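Local coordinates for listeriolysin O (Listeria monocytogenes, PDB 4CDB), which binds cholesterol-containing host membranes, changes conformation, oligomerises and inserts to form cytolytic pores, at residues A[211-216]-A[330-335]; A[274-279]-A[294-299]; A[301-306]-A[323-328]; A[378-383]-A[427-432]. All coordinates share one frame; numbering follows the deposited sequence.

Contact 1 of 4, residues A[211-216]-A[330-335]; sequences ISFKQI and DILKKG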
loop_
_atom_site.group_PDB
_atom_site.type_symbol
_atom_site.label_atom_id
_atom_site.label_comp_id
_atom_site.label_asym_id
_atom_site.label_seq_id
_atom_site.Cartn_x
_atom_site.Cartn_y
_atom_site.Cartn_z
ATOM N N ILE A 211 3.256 2.730 1.115
ATOM C CA ILE A 211 2.606 3.990 0.781
ATOM C C ILE A 211 3.368 4.744 -0.308
ATOM O O ILE A 211 4.595 4.849 -0.259
ATOM C CB ILE A 211 2.483 4.895 2.027
ATOM C CG1 ILE A 211 1.671 4.198 3.120
ATOM C CG2 ILE A 211 1.857 6.232 1.669
ATOM C CD1 ILE A 211 1.548 5.007 4.388
ATOM N N SER A 212 2.635 5.254 -1.294
ATOM C CA SER A 212 3.209 6.122 -2.316
ATOM C C SER A 212 2.634 7.530 -2.156
ATOM O O SER A 212 1.430 7.736 -2.310
ATOM C CB SER A 212 2.904 5.577 -3.712
ATOM O OG SER A 212 3.554 6.339 -4.714
ATOM N N PHE A 213 3.494 8.492 -1.840
ATOM C CA PHE A 213 3.052 9.862 -1.587
ATOM C C PHE A 213 3.657 10.832 -2.606
ATOM O O PHE A 213 4.842 11.164 -2.536
ATOM C CB PHE A 213 3.414 10.276 -0.156
ATOM C CG PHE A 213 2.886 11.627 0.246
ATOM C CD1 PHE A 213 1.527 11.825 0.446
ATOM C CD2 PHE A 213 3.750 12.693 0.444
ATOM C CE1 PHE A 213 1.039 13.068 0.823
ATOM C CE2 PHE A 213 3.268 13.937 0.822
ATOM C CZ PHE A 213 1.912 14.125 1.011
ATOM N N LYS A 214 2.841 11.276 -3.557
ATOM C CA LYS A 214 3.310 12.194 -4.590
ATOM C C LYS A 214 2.884 13.630 -4.319
ATOM O O LYS A 214 1.710 13.905 -4.061
ATOM C CB LYS A 214 2.810 11.768 -5.976
ATOM C CG LYS A 214 3.412 10.479 -6.518
ATOM C CD LYS A 214 3.042 10.285 -7.987
ATOM C CE LYS A 214 3.622 8.996 -8.553
ATOM N NZ LYS A 214 3.019 7.789 -7.924
ATOM N N GLN A 215 3.850 14.539 -4.381
ATOM C CA GLN A 215 3.574 15.969 -4.344
ATOM C C GLN A 215 3.925 16.583 -5.698
ATOM O O GLN A 215 5.095 16.818 -6.006
ATOM C CB GLN A 215 4.353 16.640 -3.210
ATOM C CG GLN A 215 3.863 16.250 -1.821
ATOM C CD GLN A 215 4.857 16.588 -0.728
ATOM O OE1 GLN A 215 6.067 16.489 -0.923
ATOM N NE2 GLN A 215 4.348 16.992 0.432
ATOM N N ILE A 216 2.903 16.819 -6.513
ATOM C CA ILE A 216 3.103 17.315 -7.869
ATOM C C ILE A 216 3.046 18.840 -7.910
ATOM O O ILE A 216 2.026 19.441 -7.576
ATOM C CB ILE A 216 2.049 16.737 -8.834
ATOM C CG1 ILE A 216 2.025 15.211 -8.737
ATOM C CG2 ILE A 216 2.316 17.199 -10.263
ATOM C CD1 ILE A 216 0.854 14.566 -9.450
ATOM N N ASP A 330 6.793 14.666 9.882
ATOM C CA ASP A 330 7.868 15.632 9.715
ATOM C C ASP A 330 8.373 15.517 8.284
ATOM O O ASP A 330 8.591 16.520 7.603
ATOM C CB ASP A 330 9.006 15.348 10.697
ATOM C CG ASP A 330 8.541 15.320 12.143
ATOM O OD1 ASP A 330 7.483 15.913 12.444
ATOM O OD2 ASP A 330 9.238 14.709 12.980
ATOM N N ILE A 331 8.555 14.276 7.842
ATOM C CA ILE A 331 8.935 13.984 6.467
ATOM C C ILE A 331 7.804 14.383 5.525
ATOM O O ILE A 331 8.026 15.049 4.513
ATOM C CB ILE A 331 9.254 12.481 6.273
ATOM C CG1 ILE A 331 10.612 12.123 6.886
ATOM C CG2 ILE A 331 9.235 12.110 4.798
ATOM C CD1 ILE A 331 10.581 11.854 8.381
ATOM N N LEU A 332 6.589 13.978 5.880
ATOM C CA LEU A 332 5.404 14.269 5.080
ATOM C C LEU A 332 5.055 15.756 5.106
ATOM O O LEU A 332 4.327 16.247 4.243
ATOM C CB LEU A 332 4.207 13.441 5.567
ATOM C CG LEU A 332 4.155 11.938 5.255
ATOM C CD1 LEU A 332 4.366 11.684 3.771
ATOM C CD2 LEU A 332 5.151 11.139 6.086
ATOM N N LYS A 333 5.578 16.467 6.099
ATOM C CA LYS A 333 5.340 17.900 6.240
ATOM C C LYS A 333 6.024 18.698 5.131
ATOM O O LYS A 333 5.397 19.528 4.473
ATOM C CB LYS A 333 5.841 18.383 7.603
ATOM C CG LYS A 333 5.673 19.872 7.846
ATOM C CD LYS A 333 6.611 20.353 8.943
ATOM C CE LYS A 333 6.465 19.522 10.209
ATOM N NZ LYS A 333 7.443 19.927 11.258
ATOM N N LYS A 334 7.311 18.432 4.930
ATOM C CA LYS A 334 8.127 19.169 3.966
ATOM C C LYS A 334 7.741 18.885 2.511
ATOM O O LYS A 334 7.390 17.759 2.160
ATOM C CB LYS A 334 9.612 18.850 4.191
ATOM C CG LYS A 334 10.576 19.534 3.227
ATOM C CD LYS A 334 12.024 19.160 3.526
ATOM C CE LYS A 334 12.277 17.669 3.339
ATOM N NZ LYS A 334 12.161 17.246 1.915
ATOM N N GLY A 335 7.799 19.914 1.672
ATOM C CA GLY A 335 7.599 19.741 0.246
ATOM C C GLY A 335 6.177 19.962 -0.232
ATOM O O GLY A 335 5.876 19.758 -1.407
#

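Contact 2 of 4, residues A[274-279]-A[294-299]; sequences STKVKA and VELTNI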
loop_
_atom_site.group_PDB
_atom_site.type_symbol
_atom_site.label_atom_id
_atom_site.label_comp_id
_atom_site.label_asym_id
_atom_site.label_seq_id
_atom_site.Cartn_x
_atom_site.Cartn_y
_atom_site.Cartn_z
ATOM N N SER A 274 -2.650 -7.319 15.782
ATOM C CA SER A 274 -3.942 -6.648 15.884
ATOM C C SER A 274 -4.624 -6.442 14.532
ATOM O O SER A 274 -3.968 -6.390 13.491
ATOM C CB SER A 274 -3.791 -5.304 16.598
ATOM O OG SER A 274 -5.024 -4.608 16.632
ATOM N N THR A 275 -5.947 -6.323 14.560
ATOM C CA THR A 275 -6.731 -6.111 13.349
ATOM C C THR A 275 -6.963 -4.622 13.101
ATOM O O THR A 275 -7.690 -4.239 12.184
ATOM C CB THR A 275 -8.090 -6.831 13.437
ATOM O OG1 THR A 275 -8.785 -6.706 12.191
ATOM C CG2 THR A 275 -8.935 -6.232 14.552
ATOM N N LYS A 276 -6.335 -3.788 13.925
ATOM C CA LYS A 276 -6.502 -2.340 13.837
ATOM C C LYS A 276 -5.268 -1.636 13.280
ATOM O O LYS A 276 -5.197 -0.405 13.283
ATOM C CB LYS A 276 -6.834 -1.760 15.213
ATOM C CG LYS A 276 -8.274 -1.945 15.652
ATOM C CD LYS A 276 -8.512 -1.280 16.998
ATOM C CE LYS A 276 -9.995 -1.137 17.296
ATOM N NZ LYS A 276 -10.698 -2.448 17.295
ATOM N N VAL A 277 -4.303 -2.418 12.807
ATOM C CA VAL A 277 -3.033 -1.881 12.325
ATOM C C VAL A 277 -3.206 -0.851 11.206
ATOM O O VAL A 277 -2.551 0.193 11.211
ATOM C CB VAL A 277 -2.082 -3.012 11.876
ATOM C CG1 VAL A 277 -0.820 -2.443 11.255
ATOM C CG2 VAL A 277 -1.736 -3.901 13.060
ATOM N N LYS A 278 -4.101 -1.139 10.266
ATOM C CA LYS A 278 -4.395 -0.215 9.172
ATOM C C LYS A 278 -4.876 1.134 9.705
ATOM O O LYS A 278 -4.340 2.179 9.339
ATOM C CB LYS A 278 -5.444 -0.812 8.230
ATOM C CG LYS A 278 -5.770 0.050 7.014
ATOM C CD LYS A 278 -4.612 0.086 6.025
ATOM C CE LYS A 278 -5.006 0.765 4.717
ATOM N NZ LYS A 278 -5.331 2.209 4.893
ATOM N N ALA A 279 -5.879 1.099 10.578
ATOM C CA ALA A 279 -6.425 2.313 11.177
ATOM C C ALA A 279 -5.361 3.059 11.974
ATOM O O ALA A 279 -5.313 4.289 11.966
ATOM C CB ALA A 279 -7.613 1.978 12.063
ATOM N N VAL A 294 -5.826 3.747 23.428
ATOM C CA VAL A 294 -4.528 3.146 23.727
ATOM C C VAL A 294 -4.207 1.893 22.909
ATOM O O VAL A 294 -3.104 1.359 22.993
ATOM C CB VAL A 294 -4.404 2.824 25.233
ATOM C CG1 VAL A 294 -2.968 3.017 25.703
ATOM C CG2 VAL A 294 -5.346 3.706 26.036
ATOM N N GLU A 295 -5.167 1.422 22.119
ATOM C CA GLU A 295 -4.919 0.288 21.234
ATOM C C GLU A 295 -4.164 0.745 19.988
ATOM O O GLU A 295 -3.177 0.129 19.585
ATOM C CB GLU A 295 -6.234 -0.392 20.844
ATOM C CG GLU A 295 -7.494 0.391 21.212
ATOM C CD GLU A 295 -7.731 1.610 20.330
ATOM O OE1 GLU A 295 -6.819 2.455 20.208
ATOM O OE2 GLU A 295 -8.839 1.731 19.768
ATOM N N LEU A 296 -4.638 1.831 19.384
ATOM C CA LEU A 296 -3.969 2.426 18.235
ATOM C C LEU A 296 -2.655 3.053 18.678
ATOM O O LEU A 296 -1.653 2.994 17.966
ATOM C CB LEU A 296 -4.862 3.488 17.589
ATOM C CG LEU A 296 -6.262 3.066 17.137
ATOM C CD1 LEU A 296 -7.007 4.252 16.545
ATOM C CD2 LEU A 296 -6.191 1.925 16.138
ATOM N N THR A 297 -2.669 3.650 19.867
ATOM C CA THR A 297 -1.490 4.302 20.424
ATOM C C THR A 297 -0.382 3.285 20.697
ATOM O O THR A 297 0.803 3.589 20.547
ATOM C CB THR A 297 -1.831 5.063 21.724
ATOM O OG1 THR A 297 -2.954 5.924 21.495
ATOM C CG2 THR A 297 -0.648 5.898 22.189
ATOM N N ASN A 298 -0.773 2.075 21.085
ATOM C CA ASN A 298 0.189 1.017 21.374
ATOM C C ASN A 298 0.824 0.458 20.105
ATOM O O ASN A 298 2.028 0.210 20.063
ATOM C CB ASN A 298 -0.467 -0.110 22.176
ATOM C CG ASN A 298 0.533 -0.903 22.994
ATOM O OD1 ASN A 298 1.132 -1.862 22.508
ATOM N ND2 ASN A 298 0.717 -0.506 24.249
ATOM N N ILE A 299 0.007 0.258 19.075
ATOM C CA ILE A 299 0.501 -0.218 17.789
ATOM C C ILE A 299 1.536 0.752 17.225
ATOM O O ILE A 299 2.618 0.343 16.805
ATOM C CB ILE A 299 -0.648 -0.413 16.774
ATOM C CG1 ILE A 299 -1.589 -1.523 17.244
ATOM C CG2 ILE A 299 -0.098 -0.737 15.391
ATOM C CD1 ILE A 299 -2.721 -1.815 16.279
#

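Contact 3 of 4, residues A[301-306]-A[323-328]; sequences KNSSFK and GNLGDL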
loop_
_atom_site.group_PDB
_atom_site.type_symbol
_atom_site.label_atom_id
_atom_site.label_comp_id
_atom_site.label_asym_id
_atom_site.label_seq_id
_atom_site.Cartn_x
_atom_site.Cartn_y
_atom_site.Cartn_z
ATOM N N LYS A 301 3.334 2.990 18.831
ATOM C CA LYS A 301 4.522 2.960 19.680
ATOM C C LYS A 301 5.468 1.826 19.287
ATOM O O LYS A 301 6.689 1.964 19.370
ATOM C CB LYS A 301 4.116 2.818 21.150
ATOM C CG LYS A 301 5.285 2.739 22.121
ATOM C CD LYS A 301 6.095 4.027 22.119
ATOM C CE LYS A 301 7.318 3.916 23.017
ATOM N NZ LYS A 301 8.292 2.909 22.509
ATOM N N ASN A 302 4.893 0.709 18.851
ATOM C CA ASN A 302 5.677 -0.463 18.479
ATOM C C ASN A 302 5.741 -0.674 16.966
ATOM O O ASN A 302 5.922 -1.795 16.490
ATOM C CB ASN A 302 5.125 -1.713 19.172
ATOM C CG ASN A 302 4.909 -1.508 20.663
ATOM O OD1 ASN A 302 5.831 -1.668 21.466
ATOM N ND2 ASN A 302 3.687 -1.151 21.040
ATOM N N SER A 303 5.593 0.410 16.212
ATOM C CA SER A 303 5.690 0.347 14.757
ATOM C C SER A 303 6.814 1.245 14.255
ATOM O O SER A 303 7.080 2.298 14.835
ATOM C CB SER A 303 4.369 0.766 14.109
ATOM O OG SER A 303 3.298 -0.051 14.546
ATOM N N SER A 304 7.468 0.826 13.175
ATOM C CA SER A 304 8.548 1.604 12.576
ATOM C C SER A 304 8.208 2.022 11.146
ATOM O O SER A 304 7.216 1.565 10.577
ATOM C CB SER A 304 9.847 0.798 12.591
ATOM O OG SER A 304 9.707 -0.396 11.844
ATOM N N PHE A 305 9.030 2.892 10.567
ATOM C CA PHE A 305 8.832 3.295 9.179
ATOM C C PHE A 305 10.158 3.413 8.439
ATOM O O PHE A 305 11.193 3.715 9.037
ATOM C CB PHE A 305 8.051 4.614 9.084
ATOM C CG PHE A 305 8.874 5.840 9.389
ATOM C CD1 PHE A 305 8.982 6.309 10.686
ATOM C CD2 PHE A 305 9.528 6.529 8.376
ATOM C CE1 PHE A 305 9.733 7.434 10.972
ATOM C CE2 PHE A 305 10.284 7.652 8.657
ATOM C CZ PHE A 305 10.384 8.106 9.957
ATOM N N LYS A 306 10.115 3.166 7.134
ATOM C CA LYS A 306 11.261 3.401 6.267
ATOM C C LYS A 306 10.823 4.237 5.067
ATOM O O LYS A 306 9.820 3.935 4.417
ATOM C CB LYS A 306 11.880 2.081 5.812
ATOM C CG LYS A 306 13.218 2.238 5.107
ATOM C CD LYS A 306 13.873 0.889 4.869
ATOM C CE LYS A 306 15.320 1.049 4.431
ATOM N NZ LYS A 306 15.949 -0.262 4.110
ATOM N N GLY A 323 13.090 5.010 11.136
ATOM C CA GLY A 323 12.644 5.568 12.400
ATOM C C GLY A 323 11.368 4.951 12.939
ATOM O O GLY A 323 10.892 3.935 12.428
ATOM N N ASN A 324 10.817 5.570 13.979
ATOM C CA ASN A 324 9.591 5.091 14.610
ATOM C C ASN A 324 8.364 5.834 14.085
ATOM O O ASN A 324 8.451 7.013 13.739
ATOM C CB ASN A 324 9.687 5.237 16.129
ATOM C CG ASN A 324 11.011 4.735 16.677
ATOM O OD1 ASN A 324 11.580 3.769 16.171
ATOM N ND2 ASN A 324 11.510 5.398 17.715
ATOM N N LEU A 325 7.226 5.145 14.040
ATOM C CA LEU A 325 6.008 5.683 13.429
ATOM C C LEU A 325 5.562 7.023 14.013
ATOM O O LEU A 325 4.972 7.846 13.312
ATOM C CB LEU A 325 4.863 4.674 13.533
ATOM C CG LEU A 325 4.165 4.274 12.230
ATOM C CD1 LEU A 325 2.789 3.706 12.528
ATOM C CD2 LEU A 325 4.064 5.445 11.266
ATOM N N GLY A 326 5.841 7.241 15.295
ATOM C CA GLY A 326 5.472 8.485 15.943
ATOM C C GLY A 326 6.255 9.673 15.417
ATOM O O GLY A 326 5.840 10.822 15.579
ATOM N N ASP A 327 7.386 9.393 14.777
ATOM C CA ASP A 327 8.278 10.445 14.300
ATOM C C ASP A 327 8.012 10.836 12.847
ATOM O O ASP A 327 8.799 11.562 12.241
ATOM C CB ASP A 327 9.737 10.022 14.474
ATOM C CG ASP A 327 10.022 9.476 15.860
ATOM O OD1 ASP A 327 9.323 9.879 16.815
ATOM O OD2 ASP A 327 10.942 8.642 15.995
ATOM N N LEU A 328 6.904 10.356 12.289
ATOM C CA LEU A 328 6.490 10.791 10.960
ATOM C C LEU A 328 5.864 12.175 11.045
ATOM O O LEU A 328 6.066 12.891 12.027
ATOM C CB LEU A 328 5.516 9.800 10.320
ATOM C CG LEU A 328 6.140 8.715 9.442
ATOM C CD1 LEU A 328 5.073 8.018 8.614
ATOM C CD2 LEU A 328 7.189 9.329 8.536
#

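Contact 4 of 4, residues A[378-383]-A[427-432]; sequences DGKINI and TSSIYL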
loop_
_atom_site.group_PDB
_atom_site.type_symbol
_atom_site.label_atom_id
_atom_site.label_comp_id
_atom_site.label_asym_id
_atom_site.label_seq_id
_atom_site.Cartn_x
_atom_site.Cartn_y
_atom_site.Cartn_z
ATOM N N ASP A 378 -2.104 -16.286 27.035
ATOM C CA ASP A 378 -2.394 -17.265 28.080
ATOM C C ASP A 378 -2.995 -16.577 29.300
ATOM O O ASP A 378 -2.928 -15.354 29.425
ATOM C CB ASP A 378 -1.126 -18.016 28.490
ATOM C CG ASP A 378 -0.606 -18.925 27.396
ATOM O OD1 ASP A 378 -1.389 -19.269 26.486
ATOM O OD2 ASP A 378 0.583 -19.302 27.449
ATOM N N GLY A 379 -3.574 -17.366 30.198
ATOM C CA GLY A 379 -4.191 -16.831 31.397
ATOM C C GLY A 379 -4.171 -17.795 32.568
ATOM O O GLY A 379 -3.957 -18.996 32.394
ATOM N N LYS A 380 -4.397 -17.266 33.765
ATOM C CA LYS A 380 -4.392 -18.079 34.974
ATOM C C LYS A 380 -5.701 -17.926 35.740
ATOM O O LYS A 380 -6.306 -16.853 35.746
ATOM C CB LYS A 380 -3.217 -17.690 35.877
ATOM C CG LYS A 380 -1.844 -17.914 35.257
ATOM C CD LYS A 380 -0.732 -17.417 36.172
ATOM C CE LYS A 380 -0.794 -18.100 37.527
ATOM N NZ LYS A 380 0.282 -17.632 38.441
ATOM N N ILE A 381 -6.141 -19.011 36.370
ATOM C CA ILE A 381 -7.241 -18.943 37.320
ATOM C C ILE A 381 -6.692 -19.201 38.717
ATOM O O ILE A 381 -6.193 -20.289 39.008
ATOM C CB ILE A 381 -8.348 -19.959 37.002
ATOM C CG1 ILE A 381 -8.884 -19.736 35.589
ATOM C CG2 ILE A 381 -9.483 -19.845 38.010
ATOM C CD1 ILE A 381 -10.049 -20.634 35.238
ATOM N N ASN A 382 -6.776 -18.189 39.574
ATOM C CA ASN A 382 -6.211 -18.274 40.914
ATOM C C ASN A 382 -7.280 -18.580 41.958
ATOM O O ASN A 382 -8.200 -17.788 42.169
ATOM C CB ASN A 382 -5.472 -16.977 41.253
ATOM C CG ASN A 382 -4.452 -16.599 40.194
ATOM O OD1 ASN A 382 -3.638 -17.422 39.777
ATOM N ND2 ASN A 382 -4.503 -15.351 39.741
ATOM N N ILE A 383 -7.157 -19.738 42.601
ATOM C CA ILE A 383 -8.136 -20.178 43.589
ATOM C C ILE A 383 -7.652 -19.908 45.007
ATOM O O ILE A 383 -6.523 -20.249 45.362
ATOM C CB ILE A 383 -8.425 -21.688 43.467
ATOM C CG1 ILE A 383 -8.850 -22.038 42.043
ATOM C CG2 ILE A 383 -9.493 -22.113 44.470
ATOM C CD1 ILE A 383 -10.104 -21.336 41.597
ATOM N N THR A 427 -4.821 -22.892 48.282
ATOM C CA THR A 427 -4.465 -22.031 47.160
ATOM C C THR A 427 -3.902 -22.857 46.009
ATOM O O THR A 427 -3.154 -23.811 46.226
ATOM C CB THR A 427 -3.429 -20.962 47.560
ATOM O OG1 THR A 427 -2.307 -21.592 48.190
ATOM C CG2 THR A 427 -4.041 -19.950 48.513
ATOM N N SER A 428 -4.270 -22.482 44.789
ATOM C CA SER A 428 -3.783 -23.153 43.590
ATOM C C SER A 428 -4.046 -22.290 42.361
ATOM O O SER A 428 -4.954 -21.458 42.363
ATOM C CB SER A 428 -4.448 -24.522 43.427
ATOM O OG SER A 428 -3.881 -25.239 42.346
ATOM N N SER A 429 -3.251 -22.490 41.316
ATOM C CA SER A 429 -3.419 -21.739 40.076
ATOM C C SER A 429 -3.581 -22.668 38.879
ATOM O O SER A 429 -2.773 -23.574 38.669
ATOM C CB SER A 429 -2.237 -20.793 39.844
ATOM O OG SER A 429 -2.260 -19.704 40.752
ATOM N N ILE A 430 -4.631 -22.439 38.100
ATOM C CA ILE A 430 -4.855 -23.198 36.877
ATOM C C ILE A 430 -4.276 -22.438 35.685
ATOM O O ILE A 430 -4.634 -21.286 35.445
ATOM C CB ILE A 430 -6.351 -23.437 36.634
ATOM C CG1 ILE A 430 -7.004 -24.027 37.883
ATOM C CG2 ILE A 430 -6.556 -24.342 35.430
ATOM C CD1 ILE A 430 -8.498 -24.195 37.761
ATOM N N TYR A 431 -3.387 -23.086 34.940
ATOM C CA TYR A 431 -2.728 -22.440 33.809
ATOM C C TYR A 431 -3.461 -22.724 32.503
ATOM O O TYR A 431 -3.435 -23.845 31.995
ATOM C CB TYR A 431 -1.261 -22.871 33.720
ATOM C CG TYR A 431 -0.401 -22.337 34.847
ATOM C CD1 TYR A 431 -0.400 -22.946 36.096
ATOM C CD2 TYR A 431 0.405 -21.222 34.663
ATOM C CE1 TYR A 431 0.381 -22.460 37.129
ATOM C CE2 TYR A 431 1.191 -20.728 35.690
ATOM C CZ TYR A 431 1.176 -21.350 36.921
ATOM O OH TYR A 431 1.957 -20.858 37.940
ATOM N N LEU A 432 -4.116 -21.697 31.970
ATOM C CA LEU A 432 -4.891 -21.833 30.742
ATOM C C LEU A 432 -4.107 -21.350 29.527
ATOM O O LEU A 432 -3.565 -20.242 29.530
ATOM C CB LEU A 432 -6.207 -21.057 30.852
ATOM C CG LEU A 432 -7.130 -21.436 32.011
ATOM C CD1 LEU A 432 -8.394 -20.593 31.984
ATOM C CD2 LEU A 432 -7.469 -22.914 31.964
#

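Contact 1 of 4, residues A[211-216]-A[330-335]
Leu332 meets Phe213 of strand 207-222 with a single methyl group. Just before it in the loop, Ile331 packs on Phe305 and Ile309 of strand 303-310, and its carbonyl takes a weak hydrogen bond from Arg262. At Leu332 itself, CD1 hangs 3.5 Å from Phe213 CD2 and sits over one face of the ring, 3.9 Å from the centroid and displaced toward the rim, a CH-pi contact 25° off the ring normal. Phe213 reaches out to it because CG stands opposite its own backbone N (chi1 -175°), which holds the ring out from the sheet, with one face against Leu332 CD1.

From Lys334 the contact turns polar, yet no hydrogen bond joins 211-216 to 330-335. The extended side chain of Gln215 lays its amide against the backbone: NE2 stays 3.6 Å from Lys334 O, longer than a bond. At Gly335 the Gln215 OE1 and Gly335 O come to 3.3 Å, two acceptors side by side. Each has a donor of its own, Arg262 NH1 for Gln215 OE1 and Tyr217 OH for Gly335 O, which probably eases their mutual repulsion. Gly335, at a positive phi of 94°, passes close to the amide with its bare CA.

Strand 207-222 is bonded here to strand 262-270 on one flank and to strand 165-172 on the other, so the arrangement is that of a connecting loop laid over a face of the large antiparallel sheet of the cholesterol-dependent cytolysins, held by one CH-pi contact and a polar cluster round Arg262.

Contact 2 of 4, residues A[274-279]-A[294-299]
Ser274 and Ile299 open a small helix-to-helix contact within the helical bundles of a cholesterol-dependent cytolysin: both segments belong to regions assigned as beta-stranded transmembrane segments of the pore, and here, in the soluble form, they are folded largely as helix. Ser274 OG lies 3.6 Å from Ile299 CD1, but its polar work is local. Ser274 OG accepts from Lys276 N at 3.1 Å, an ST turn that shapes the chain just ahead of helix 277-286.

Lys276, at the N-cap position of that helix, sends its aliphatic chain across Leu296 at about a right angle, with CB 3.9 Å from Leu296 CD2. Farther out it passes Glu295 obliquely. The charges are opposite but not paired, since Lys276 NZ remains 5.2 Å from Glu295 OE2, and any attraction is probably mild.

Val277 is buried, and its CG2, opposite the carbonyl carbon, approaches Ile299 CD1 to 4.0 Å, the two side chains again crossing nearly perpendicularly. Ser272 touches both residues from the preceding loop, Gln207 of strand 207-222 adjoins Val277, and Ala280 of helix 277-286 packs on both Leu296 and Ile299. At the margin of this apolar strip, Ala279 CB comes to 4.3 Å from Leu296 CD2, the same methyl that lies 3.8 Å from Lys276 O.

Contact 3 of 4, residues A[301-306]-A[323-328]
Phe305 has its CG wedged between backbone N and carbonyl carbon (chi1 77°), and chi2 of -89° then stands the ring where the chain of 323-328 wraps round it. Leu328 CD2 sits over one face, almost at the centre, in a CH-pi contact 3.6 Å from the centroid and 14° off the normal. Across the ring, the backbone N of Gly323 lies over the opposite face, displaced toward the rim. The backbone from Asn324 to Leu325 fills the edge, with Asn324 O only 3.1 Å from Phe305 CE1. With no side chain on Gly323, ring and strand close up.

The backbones pair antiparallel. Phe305 N donates to Gly323 O at 2.8 Å, the donor tilted from the carbonyl plane, while the return bond from Gly323 N to Phe305 O is weak. Ser304 and Asn324 form the adjoining non-hydrogen-bonded pair. Beyond it Leu325 N donates to Ser303 O at 3.0 Å from above the carbonyl plane, although the chain is already leaving the strand in a 3-10 turn, tightened by Asp327 N bonding Asn324 O. Leu325 CD1 rests 3.7 Å from Ser303 CB; the Ser303 hydroxyl is tied back to Ile299 O in the preceding helix.

The contact lies at the end of the hairpin of strands 303-310 and 319-324 remote from its connecting loop. Strand 262-270 runs along the other edge of 303-310, its Leu268 touching both Phe305 and Leu325. Ile321 of strand 319-324 also touches Phe305, and helix 277-286 packs against the turn through Phe281 and Ala284.

Contact 4 of 4, residues A[378-383]-A[427-432]
Leu432 and Ile381 pack side chain on side chain on one face of an antiparallel pair of strands. Leu432 CD1 touches Ile381 CD1 at 3.7 Å, a diagonal contact between residues of successive hydrogen-bonded pairs, the Lys380-Tyr431 pair lying between with its side chains on the other face. Ile381 also faces Ile430 directly, CB to CB, and with Ile383 these residues form one apolar surface. Both backbones are locked at these sites. Leu432 N reaches Gly379 O at 2.7 Å, nearly in line with the carbonyl bond, and Gly379 N answers to Leu432 O; Ile381 and Ile430 exchange a second pair of bonds, with Ile430 N to Ile381 O at 2.8 Å, and Ile383 and Ser428 a third.

The reverse side is polar. Ser429 OG donates to Asn382 OD1 at 2.8 Å, tilted 20° from the amide carbonyl plane. Asn382 ND2 turns to Asn468 and Asn470, so both ends of the amide are held and its rotation is fixed. Lys380 and Tyr431 run alongside one another; a bend at chi3 (58°) takes the lysine chain past the ring, CE 3.8 Å from Tyr431 CE2.

Strand 468-475 lies parallel along the other edge of 378-383, bonded to Lys380 and Asn382. The apolar side faces the second sheet of the C-terminal beta sandwich: Phe393, Ile395 and Trp397 of strand 391-402 and Ile439 of strand 436-449 close over it, joined by Trp415 from a loop.

Overall arrangement
From the N terminus, contact 1 opens first, at strand 207-222, and closes a long loop at 330-335. Contacts 2 and 3 both fall within that loop, one after the other: contact 2 joins the paired helices 277-286 and 294-301, and the chain runs straight on into the hairpin of contact 3. Contacts 1 and 3 touch, Ile331 CD1 lying 4.1 Å from Phe305 CZ, and both reach the same large sheet; contact 2 sits beside it. Contact 4 opens and closes later without crossing the others. It ties strands of the C-terminal beta sandwich, its centre about 51 Å from that of contact 1.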